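SPCC18.06c protein (Schizosaccharomyces pombe, PDB 2P51) removes poly(A) tails from mRNA as the catalytic, metal-dependent 3'-exoribonuclease of the CCR4-NOT complex, releasing 5'-AMP. Local coordinates at residues A[24-27]-A[33-36]; A[207-212]-A[250-255]; A[178-183]-A[198-203]. All blocks are in the same frame, centred on the assembly; numbering follows the deposited sequence.

Contact 1: residues A[24-27]-A[33-36]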
loop_
_atom_site.group_PDB
_atom_site.type_symbol
_atom_site.label_atom_id
_atom_site.label_comp_id
_atom_site.label_asym_id
_atom_site.label_seq_id
_atom_site.Cartn_x
_atom_site.Cartn_y
_atom_site.Cartn_z
ATOM N N ARG A 24 -6.126 -2.223 13.530
ATOM C CA ARG A 24 -5.821 -3.562 14.069
ATOM C C ARG A 24 -4.409 -3.973 13.685
ATOM O O ARG A 24 -4.156 -4.100 12.477
ATOM C CB ARG A 24 -6.850 -4.587 13.583
ATOM C CG ARG A 24 -8.231 -4.312 14.172
ATOM C CD ARG A 24 -9.271 -5.384 13.823
ATOM N NE ARG A 24 -8.992 -6.679 14.437
ATOM C CZ ARG A 24 -9.350 -7.052 15.657
ATOM N NH1 ARG A 24 -10.024 -6.181 16.427
ATOM N NH2 ARG A 24 -9.061 -8.266 16.148
ATOM N N ASP A 25 -3.525 -4.139 14.673
ATOM C CA ASP A 25 -2.160 -4.554 14.340
ATOM C C ASP A 25 -2.048 -6.059 14.188
ATOM O O ASP A 25 -2.677 -6.779 15.003
ATOM C CB ASP A 25 -1.154 -4.157 15.431
ATOM C CG ASP A 25 -0.615 -2.771 15.159
ATOM O OD1 ASP A 25 0.048 -2.478 14.156
ATOM O OD2 ASP A 25 -0.871 -1.910 16.031
ATOM N N VAL A 26 -1.280 -6.486 13.201
ATOM C CA VAL A 26 -1.141 -7.904 12.941
ATOM C C VAL A 26 0.347 -8.238 13.011
ATOM O O VAL A 26 1.190 -7.518 12.456
ATOM C CB VAL A 26 -1.701 -8.255 11.567
ATOM C CG1 VAL A 26 -1.901 -9.762 11.378
ATOM C CG2 VAL A 26 -3.046 -7.564 11.297
ATOM N N TRP A 27 0.605 -9.355 13.721
ATOM C CA TRP A 27 1.927 -9.916 13.957
ATOM C C TRP A 27 1.912 -11.396 13.583
ATOM O O TRP A 27 0.855 -11.873 13.159
ATOM C CB TRP A 27 2.324 -9.807 15.440
ATOM C CG TRP A 27 2.323 -8.353 15.877
ATOM C CD1 TRP A 27 1.311 -7.676 16.500
ATOM C CD2 TRP A 27 3.392 -7.421 15.702
ATOM N NE1 TRP A 27 1.710 -6.373 16.724
ATOM C CE2 TRP A 27 2.968 -6.192 16.248
ATOM C CE3 TRP A 27 4.678 -7.485 15.150
ATOM C CZ2 TRP A 27 3.776 -5.059 16.248
ATOM C CZ3 TRP A 27 5.484 -6.351 15.147
ATOM C CH2 TRP A 27 5.023 -5.154 15.697
ATOM N N GLN A 33 -5.870 -15.301 12.224
ATOM C CA GLN A 33 -7.139 -14.771 12.735
ATOM C C GLN A 33 -7.560 -13.498 12.015
ATOM O O GLN A 33 -8.696 -13.242 11.632
ATOM C CB GLN A 33 -6.943 -14.534 14.247
ATOM C CG GLN A 33 -8.070 -13.972 15.037
ATOM C CD GLN A 33 -7.778 -13.796 16.526
ATOM O OE1 GLN A 33 -7.061 -12.887 16.970
ATOM N NE2 GLN A 33 -8.363 -14.707 17.306
ATOM N N GLU A 34 -6.547 -12.620 11.838
ATOM C CA GLU A 34 -6.895 -11.336 11.235
ATOM C C GLU A 34 -7.217 -11.529 9.759
ATOM O O GLU A 34 -8.142 -10.882 9.244
ATOM C CB GLU A 34 -5.757 -10.327 11.480
ATOM C CG GLU A 34 -5.627 -9.987 12.972
ATOM C CD GLU A 34 -6.891 -9.355 13.544
ATOM O OE1 GLU A 34 -7.618 -8.549 12.868
ATOM O OE2 GLU A 34 -7.180 -9.685 14.717
ATOM N N MET A 35 -6.446 -12.399 9.061
ATOM C CA MET A 35 -6.823 -12.654 7.657
ATOM C C MET A 35 -8.214 -13.270 7.588
ATOM O O MET A 35 -8.971 -12.948 6.660
ATOM C CB MET A 35 -5.789 -13.559 6.965
ATOM C CG MET A 35 -4.446 -12.854 6.739
ATOM S SD MET A 35 -4.610 -11.366 5.692
ATOM C CE MET A 35 -5.372 -12.103 4.297
ATOM N N ASN A 36 -8.558 -14.114 8.548
ATOM C CA ASN A 36 -9.896 -14.732 8.545
ATOM C C ASN A 36 -10.941 -13.625 8.697
ATOM O O ASN A 36 -11.979 -13.668 8.014
ATOM C CB ASN A 36 -10.097 -15.786 9.643
ATOM C CG ASN A 36 -9.374 -17.073 9.417
ATOM O OD1 ASN A 36 -9.196 -17.923 10.340
ATOM N ND2 ASN A 36 -8.961 -17.267 8.186
HETATM O O HOH W 1 -5.450 -6.912 15.941
#

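Contact 2: residues A[207-212]-A[250-255]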
loop_
_atom_site.group_PDB
_atom_site.type_symbol
_atom_site.label_atom_id
_atom_site.label_comp_id
_atom_site.label_asym_id
_atom_site.label_seq_id
_atom_site.Cartn_x
_atom_site.Cartn_y
_atom_site.Cartn_z
ATOM N N LYS A 207 -2.570 9.543 -6.654
ATOM C CA LYS A 207 -1.581 10.518 -7.125
ATOM C C LYS A 207 -1.686 10.732 -8.630
ATOM O O LYS A 207 -1.553 11.859 -9.149
ATOM C CB LYS A 207 -0.146 10.059 -6.827
ATOM C CG LYS A 207 0.926 11.082 -7.258
ATOM C CD LYS A 207 1.097 12.238 -6.313
ATOM C CE LYS A 207 2.148 13.216 -6.886
ATOM N NZ LYS A 207 2.072 14.488 -6.104
ATOM N N TYR A 208 -1.902 9.630 -9.350
ATOM C CA TYR A 208 -2.129 9.781 -10.773
ATOM C C TYR A 208 -3.372 10.647 -11.013
ATOM O O TYR A 208 -3.403 11.553 -11.836
ATOM C CB TYR A 208 -2.317 8.398 -11.441
ATOM C CG TYR A 208 -2.740 8.521 -12.898
ATOM C CD1 TYR A 208 -1.761 8.755 -13.874
ATOM C CD2 TYR A 208 -4.081 8.410 -13.320
ATOM C CE1 TYR A 208 -2.140 8.869 -15.199
ATOM C CE2 TYR A 208 -4.446 8.533 -14.650
ATOM C CZ TYR A 208 -3.456 8.763 -15.586
ATOM O OH TYR A 208 -3.769 8.887 -16.914
ATOM N N ILE A 209 -4.464 10.343 -10.299
ATOM C CA ILE A 209 -5.704 11.098 -10.491
ATOM C C ILE A 209 -5.493 12.571 -10.137
ATOM O O ILE A 209 -5.844 13.456 -10.953
ATOM C CB ILE A 209 -6.847 10.484 -9.658
ATOM C CG1 ILE A 209 -7.150 9.044 -10.025
ATOM C CG2 ILE A 209 -8.083 11.391 -9.806
ATOM C CD1 ILE A 209 -8.168 8.337 -9.138
ATOM N N MET A 210 -4.908 12.846 -8.960
ATOM C CA MET A 210 -4.824 14.234 -8.511
ATOM C C MET A 210 -3.785 14.984 -9.325
ATOM O O MET A 210 -4.111 16.094 -9.787
ATOM C CB MET A 210 -4.519 14.367 -7.011
ATOM C CG MET A 210 -5.686 13.833 -6.172
ATOM S SD MET A 210 -7.084 14.983 -6.305
ATOM C CE MET A 210 -6.553 16.223 -5.106
ATOM N N LYS A 211 -2.584 14.475 -9.490
ATOM C CA LYS A 211 -1.564 15.275 -10.189
ATOM C C LYS A 211 -1.682 15.124 -11.692
ATOM O O LYS A 211 -1.780 16.144 -12.375
ATOM C CB LYS A 211 -0.153 14.882 -9.762
ATOM C CG LYS A 211 0.879 15.768 -10.514
ATOM C CD LYS A 211 2.277 15.602 -10.101
ATOM C CE LYS A 211 3.234 16.511 -10.878
ATOM N NZ LYS A 211 2.774 17.916 -10.953
ATOM N N SER A 212 -1.654 13.915 -12.229
ATOM C CA SER A 212 -1.577 13.767 -13.688
ATOM C C SER A 212 -2.850 14.206 -14.410
ATOM O O SER A 212 -2.768 14.755 -15.519
ATOM C CB SER A 212 -1.230 12.315 -14.062
ATOM O OG SER A 212 0.039 11.988 -13.490
ATOM N N PHE A 250 -12.677 8.667 -1.472
ATOM C CA PHE A 250 -14.139 8.847 -1.588
ATOM C C PHE A 250 -14.462 10.341 -1.697
ATOM O O PHE A 250 -15.415 10.736 -2.399
ATOM C CB PHE A 250 -14.868 8.164 -0.442
ATOM C CG PHE A 250 -14.820 6.639 -0.674
ATOM C CD1 PHE A 250 -15.685 6.070 -1.585
ATOM C CD2 PHE A 250 -13.900 5.840 0.010
ATOM C CE1 PHE A 250 -15.659 4.698 -1.827
ATOM C CE2 PHE A 250 -13.887 4.471 -0.200
ATOM C CZ PHE A 250 -14.768 3.916 -1.102
ATOM N N GLU A 251 -13.648 11.169 -1.018
ATOM C CA GLU A 251 -13.963 12.614 -1.094
ATOM C C GLU A 251 -13.656 13.142 -2.486
ATOM O O GLU A 251 -14.441 13.964 -3.003
ATOM C CB GLU A 251 -13.169 13.386 -0.024
ATOM C CG GLU A 251 -13.546 14.853 0.065
ATOM C CD GLU A 251 -14.987 15.149 0.423
ATOM O OE1 GLU A 251 -15.636 14.219 0.958
ATOM O OE2 GLU A 251 -15.458 16.291 0.174
ATOM N N ILE A 252 -12.566 12.751 -3.118
ATOM C CA ILE A 252 -12.223 13.161 -4.485
ATOM C C ILE A 252 -13.270 12.654 -5.461
ATOM O O ILE A 252 -13.727 13.339 -6.391
ATOM C CB ILE A 252 -10.806 12.570 -4.795
ATOM C CG1 ILE A 252 -9.704 13.385 -4.092
ATOM C CG2 ILE A 252 -10.575 12.344 -6.262
ATOM C CD1 ILE A 252 -8.416 12.499 -4.246
ATOM N N ARG A 253 -13.708 11.378 -5.256
ATOM C CA ARG A 253 -14.733 10.810 -6.125
ATOM C C ARG A 253 -15.998 11.651 -6.041
ATOM O O ARG A 253 -16.655 11.947 -7.043
ATOM C CB ARG A 253 -15.060 9.383 -5.691
ATOM C CG ARG A 253 -15.906 8.653 -6.727
ATOM C CD ARG A 253 -16.164 7.212 -6.271
ATOM N NE ARG A 253 -17.157 7.261 -5.195
ATOM C CZ ARG A 253 -17.746 6.158 -4.716
ATOM N NH1 ARG A 253 -17.432 4.935 -5.181
ATOM N NH2 ARG A 253 -18.637 6.335 -3.750
ATOM N N SER A 254 -16.381 12.050 -4.823
ATOM C CA SER A 254 -17.576 12.893 -4.671
ATOM C C SER A 254 -17.417 14.287 -5.240
ATOM O O SER A 254 -18.312 14.787 -5.930
ATOM C CB SER A 254 -17.865 12.991 -3.162
ATOM O OG SER A 254 -18.988 13.823 -2.967
ATOM N N ARG A 255 -16.281 14.936 -4.941
ATOM C CA ARG A 255 -16.131 16.332 -5.345
ATOM C C ARG A 255 -15.838 16.478 -6.842
ATOM O O ARG A 255 -16.379 17.452 -7.367
ATOM C CB ARG A 255 -15.003 17.009 -4.585
ATOM C CG ARG A 255 -15.280 17.187 -3.090
ATOM C CD ARG A 255 -14.427 18.315 -2.533
ATOM N NE ARG A 255 -14.438 18.357 -1.080
ATOM C CZ ARG A 255 -14.030 19.392 -0.347
ATOM N NH1 ARG A 255 -13.583 20.485 -0.971
ATOM N NH2 ARG A 255 -14.089 19.288 0.972
#

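Contact 3: residues A[178-183]-A[198-203]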
loop_
_atom_site.group_PDB
_atom_site.type_symbol
_atom_site.label_atom_id
_atom_site.label_comp_id
_atom_site.label_asym_id
_atom_site.label_seq_id
_atom_site.Cartn_x
_atom_site.Cartn_y
_atom_site.Cartn_z
ATOM N N LYS A 178 6.126 -8.512 -4.897
ATOM C CA LYS A 178 7.294 -9.242 -4.374
ATOM C C LYS A 178 6.874 -10.252 -3.316
ATOM O O LYS A 178 7.288 -11.407 -3.256
ATOM C CB LYS A 178 8.316 -8.248 -3.801
ATOM C CG LYS A 178 9.420 -8.864 -2.979
ATOM C CD LYS A 178 10.371 -7.802 -2.412
ATOM C CE LYS A 178 11.512 -8.474 -1.607
ATOM N NZ LYS A 178 12.258 -7.397 -0.843
ATOM N N ALA A 179 6.002 -9.856 -2.390
ATOM C CA ALA A 179 5.549 -10.755 -1.349
ATOM C C ALA A 179 4.811 -11.929 -1.983
ATOM O O ALA A 179 5.074 -13.105 -1.669
ATOM C CB ALA A 179 4.636 -10.034 -0.379
ATOM N N MET A 180 3.881 -11.652 -2.898
ATOM C CA MET A 180 3.111 -12.780 -3.433
ATOM C C MET A 180 3.936 -13.709 -4.309
ATOM O O MET A 180 3.632 -14.898 -4.345
ATOM C CB MET A 180 1.920 -12.222 -4.231
ATOM C CG MET A 180 0.872 -11.669 -3.269
ATOM S SD MET A 180 -0.611 -11.113 -4.149
ATOM C CE MET A 180 0.088 -9.839 -5.193
ATOM N N THR A 181 4.947 -13.194 -5.022
ATOM C CA THR A 181 5.642 -14.037 -6.003
ATOM C C THR A 181 6.942 -14.645 -5.489
ATOM O O THR A 181 7.391 -15.664 -6.027
ATOM C CB THR A 181 5.973 -13.245 -7.291
ATOM O OG1 THR A 181 6.835 -12.140 -6.985
ATOM C CG2 THR A 181 4.722 -12.644 -7.931
ATOM N N GLN A 182 7.514 -13.995 -4.476
ATOM C CA GLN A 182 8.771 -14.410 -3.847
ATOM C C GLN A 182 9.945 -14.535 -4.796
ATOM O O GLN A 182 10.820 -15.402 -4.592
ATOM C CB GLN A 182 8.553 -15.753 -3.153
ATOM C CG GLN A 182 7.611 -15.663 -1.951
ATOM C CD GLN A 182 8.203 -14.895 -0.783
ATOM O OE1 GLN A 182 9.327 -15.178 -0.337
ATOM N NE2 GLN A 182 7.428 -13.927 -0.289
ATOM N N ILE A 183 10.002 -13.684 -5.812
ATOM C CA ILE A 183 11.105 -13.757 -6.753
ATOM C C ILE A 183 11.457 -12.327 -7.117
ATOM O O ILE A 183 10.634 -11.443 -6.816
ATOM C CB ILE A 183 10.700 -14.489 -8.041
ATOM C CG1 ILE A 183 9.382 -13.934 -8.618
ATOM C CG2 ILE A 183 10.614 -15.997 -7.852
ATOM C CD1 ILE A 183 9.016 -14.580 -9.953
ATOM N N ILE A 198 -2.943 -8.456 -13.346
ATOM C CA ILE A 198 -3.712 -9.720 -13.128
ATOM C C ILE A 198 -4.082 -9.885 -11.664
ATOM O O ILE A 198 -5.192 -10.299 -11.310
ATOM C CB ILE A 198 -2.870 -10.886 -13.658
ATOM C CG1 ILE A 198 -2.747 -10.875 -15.195
ATOM C CG2 ILE A 198 -3.365 -12.236 -13.141
ATOM C CD1 ILE A 198 -1.674 -11.827 -15.687
ATOM N N TYR A 199 -3.134 -9.578 -10.755
ATOM C CA TYR A 199 -3.443 -9.665 -9.330
ATOM C C TYR A 199 -4.338 -8.534 -8.835
ATOM O O TYR A 199 -5.135 -8.781 -7.911
ATOM C CB TYR A 199 -2.131 -9.644 -8.500
ATOM C CG TYR A 199 -1.399 -10.962 -8.588
ATOM C CD1 TYR A 199 -1.673 -12.026 -7.706
ATOM C CD2 TYR A 199 -0.417 -11.138 -9.567
ATOM C CE1 TYR A 199 -0.966 -13.232 -7.816
ATOM C CE2 TYR A 199 0.281 -12.337 -9.682
ATOM C CZ TYR A 199 -0.014 -13.386 -8.802
ATOM O OH TYR A 199 0.700 -14.571 -8.924
ATOM N N PHE A 200 -4.207 -7.334 -9.408
ATOM C CA PHE A 200 -4.983 -6.165 -9.009
ATOM C C PHE A 200 -5.723 -5.636 -10.246
ATOM O O PHE A 200 -5.355 -4.590 -10.792
ATOM C CB PHE A 200 -4.067 -5.061 -8.456
ATOM C CG PHE A 200 -3.194 -5.603 -7.307
ATOM C CD1 PHE A 200 -3.687 -5.662 -6.018
ATOM C CD2 PHE A 200 -1.885 -6.024 -7.534
ATOM C CE1 PHE A 200 -2.911 -6.113 -4.958
ATOM C CE2 PHE A 200 -1.099 -6.497 -6.480
ATOM C CZ PHE A 200 -1.612 -6.537 -5.170
ATOM N N PRO A 201 -6.722 -6.356 -10.743
ATOM C CA PRO A 201 -7.315 -6.002 -12.016
ATOM C C PRO A 201 -8.076 -4.687 -12.021
ATOM O O PRO A 201 -8.318 -4.158 -13.115
ATOM C CB PRO A 201 -8.274 -7.168 -12.293
ATOM C CG PRO A 201 -8.567 -7.748 -10.923
ATOM C CD PRO A 201 -7.259 -7.629 -10.173
ATOM N N LYS A 202 -8.467 -4.167 -10.869
ATOM C CA LYS A 202 -9.164 -2.878 -10.795
ATOM C C LYS A 202 -8.503 -2.031 -9.724
ATOM O O LYS A 202 -8.690 -2.308 -8.527
ATOM C CB LYS A 202 -10.633 -3.123 -10.468
ATOM C CG LYS A 202 -11.454 -1.856 -10.247
ATOM C CD LYS A 202 -12.960 -2.129 -10.238
ATOM C CE LYS A 202 -13.695 -0.812 -10.274
ATOM N NZ LYS A 202 -14.415 -0.408 -9.055
ATOM N N ASN A 203 -7.728 -1.050 -10.150
ATOM C CA ASN A 203 -7.024 -0.242 -9.130
ATOM C C ASN A 203 -7.003 1.211 -9.597
ATOM O O ASN A 203 -7.107 1.505 -10.813
ATOM C CB ASN A 203 -5.656 -0.855 -8.858
ATOM C CG ASN A 203 -4.676 -0.803 -9.993
ATOM O OD1 ASN A 203 -4.171 0.284 -10.317
ATOM N ND2 ASN A 203 -4.308 -1.887 -10.655
#

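Contact 1: residues A[24-27]-A[33-36]
Arg24 grips the Glu34 carboxylate side-on, NE and one terminal nitrogen each taking an oxygen. Arg24 NE sends a practically straight bond to Glu34 OE1 (2.8 Å, N-H...O 178°), and Arg24 NH2 meets the syn lone pair of Glu34 OE2, also at 2.8 Å. Both oxygens lie near the guanidinium plane, but the two flat groups are twisted 31° apart, so Arg24 NE reaches OE1 on its syn side but from out of the carboxylate plane. A bend in the Glu34 chain (chi2 -61°) brings its carboxylate round to the arginine. Nearer the backbone, Glu34 CB rests against both methyls of Val26, 3.9 Å from Val26 CG2. The pair joins edge strand 23-26 of the central mixed sheet to helix 31-41, the first strand and helix of this RNase H-like DEDD nuclease chain. Glu34 OE1 also accepts from Trp106 NE1 on adjacent strand 105-109; an alanine in place of Glu34 would probably leave the Arg24 charge without its mate and this indole N-H without its acceptor. A water above one face of the guanidinium, toward its rim, donates to Asp25 O (2.9 Å) and weakly to Glu34 OE2. Further out, Asn30 bonds both Asp25 O and Trp27 N.

Contact 2: residues A[207-212]-A[250-255]
Met210 and Ile252 reach toward each other tip to tip between helices 206-213 and 238-257, and here the packing is close. Met210 SD lies 3.5 Å from Ile252 CD1, with Met210 CG nearly as near that methyl at 3.6 Å. The methionine sets off to one side of the facing helix; bends at chi2 (-71°) and chi3 (-81°) curl its chain so that the sulfur is presented to the isoleucine. Ile252 is directed toward the other helix and also meets Ile209, but more loosely: Ile209 CG2 and Ile252 CG2 stay 4.4 Å apart. All three touching residues are buried and no hydrogen bond crosses, so the join is purely apolar, and the nearest CA atoms, of Met210 and Ile252, are 8.5 Å apart.

Away from the contact, helix 238-257 carries charged pairs. One turn apart, Arg255 NE bonds the anti lone pair of Glu251 OE2 in a short, straight salt bridge (2.6 Å, 175°) that takes no part in the packing. On another flank the Arg253 guanidinium lies with Phe250 CD1 over its centre, and Arg253 NH2 pairs with Glu96. Helix 206-213 widens into a pi-type turn at 208-212, where the bond from Ser212 N to Tyr208 O is weak.

Ile206 and Phe257 also pack on Ile252, and Phe257 and Met265 on Ile209. Helix 206-213 follows directly from edge strand 203-205, so the contact sets the long helix 238-257, whose first turn carries the metal ligand Asp241, against the helix that leaves that border of the sheet.

Contact 3: residues A[178-183]-A[198-203]
A Met-aromatic contact joins the C-terminal ends of helices 170-181 and 189-199, which follow one another in the DEDD nuclease fold; the first of them carries the metal ligand Asp172 near its start. Met180 SD lies 4.7 Å from the centroid of the Tyr199 ring, 45° off the ring normal, so the sulfur approaches obliquely. The two side chains run antiparallel, side by side, so the methyl comes near the root of the tyrosine: Met180 CE is 3.8 Å from Tyr199 CD1 and 3.9 Å from Tyr199 CG. The same methyl touches the next ring along the chain, with Met180 CE 3.7 Å from Phe200 CZ, again obliquely. The methyl thus sits in the corner formed by two consecutive aromatic side chains; the methionine chain runs extended as far as the sulfur and turns only at chi3 (-61°), which swings CE toward the phenylalanine.

Leu151 and Ile152 of helix 144-152 also pack on Met180. Phe200, buried, meets Trp164 edge-to-face on strand 163-166 and also packs against Phe173, the neighbour of Asp172; its side chain is about 9 Å from that of Asp172, close to the metal site but not one of its ligands.

Both helices stop here, and a side-chain amide bonds a carbonyl at each end. Gln182, at positive phi just past helix 170-181, folds back so that Gln182 NE2 meets a lone pair of Ala179 O in the carbonyl plane at 2.8 Å. Beyond the other helix, the backbone turns through Pro201 and Asn203 ND2 reaches back to Phe200 O at 2.9 Å, the donor tilted 17° from the carbonyl plane.

Overall arrangement
Along the chain the order is contact 1, contact 3, contact 2, one after another without interleaving. Contact 1, at edge strand 23-26, joins a helix to the mixed sheet; contacts 2 and 3 join helices to each other. Contacts 3 and 2 adjoin in sequence, since strand 203-205, the opposite edge, starts at the end of the former and leads into helix 206-213 of the latter. Contacts 1 and 2 lie on opposite sides of the chain's centre, their centres about 30 Å apart; that of contact 3 is about 20 Å from the first and about 24 Å from the second. Strand 47-53 carries the metal ligands Asp51 and Glu53, helices of contacts 3 and 2 Asp172 and Asp241.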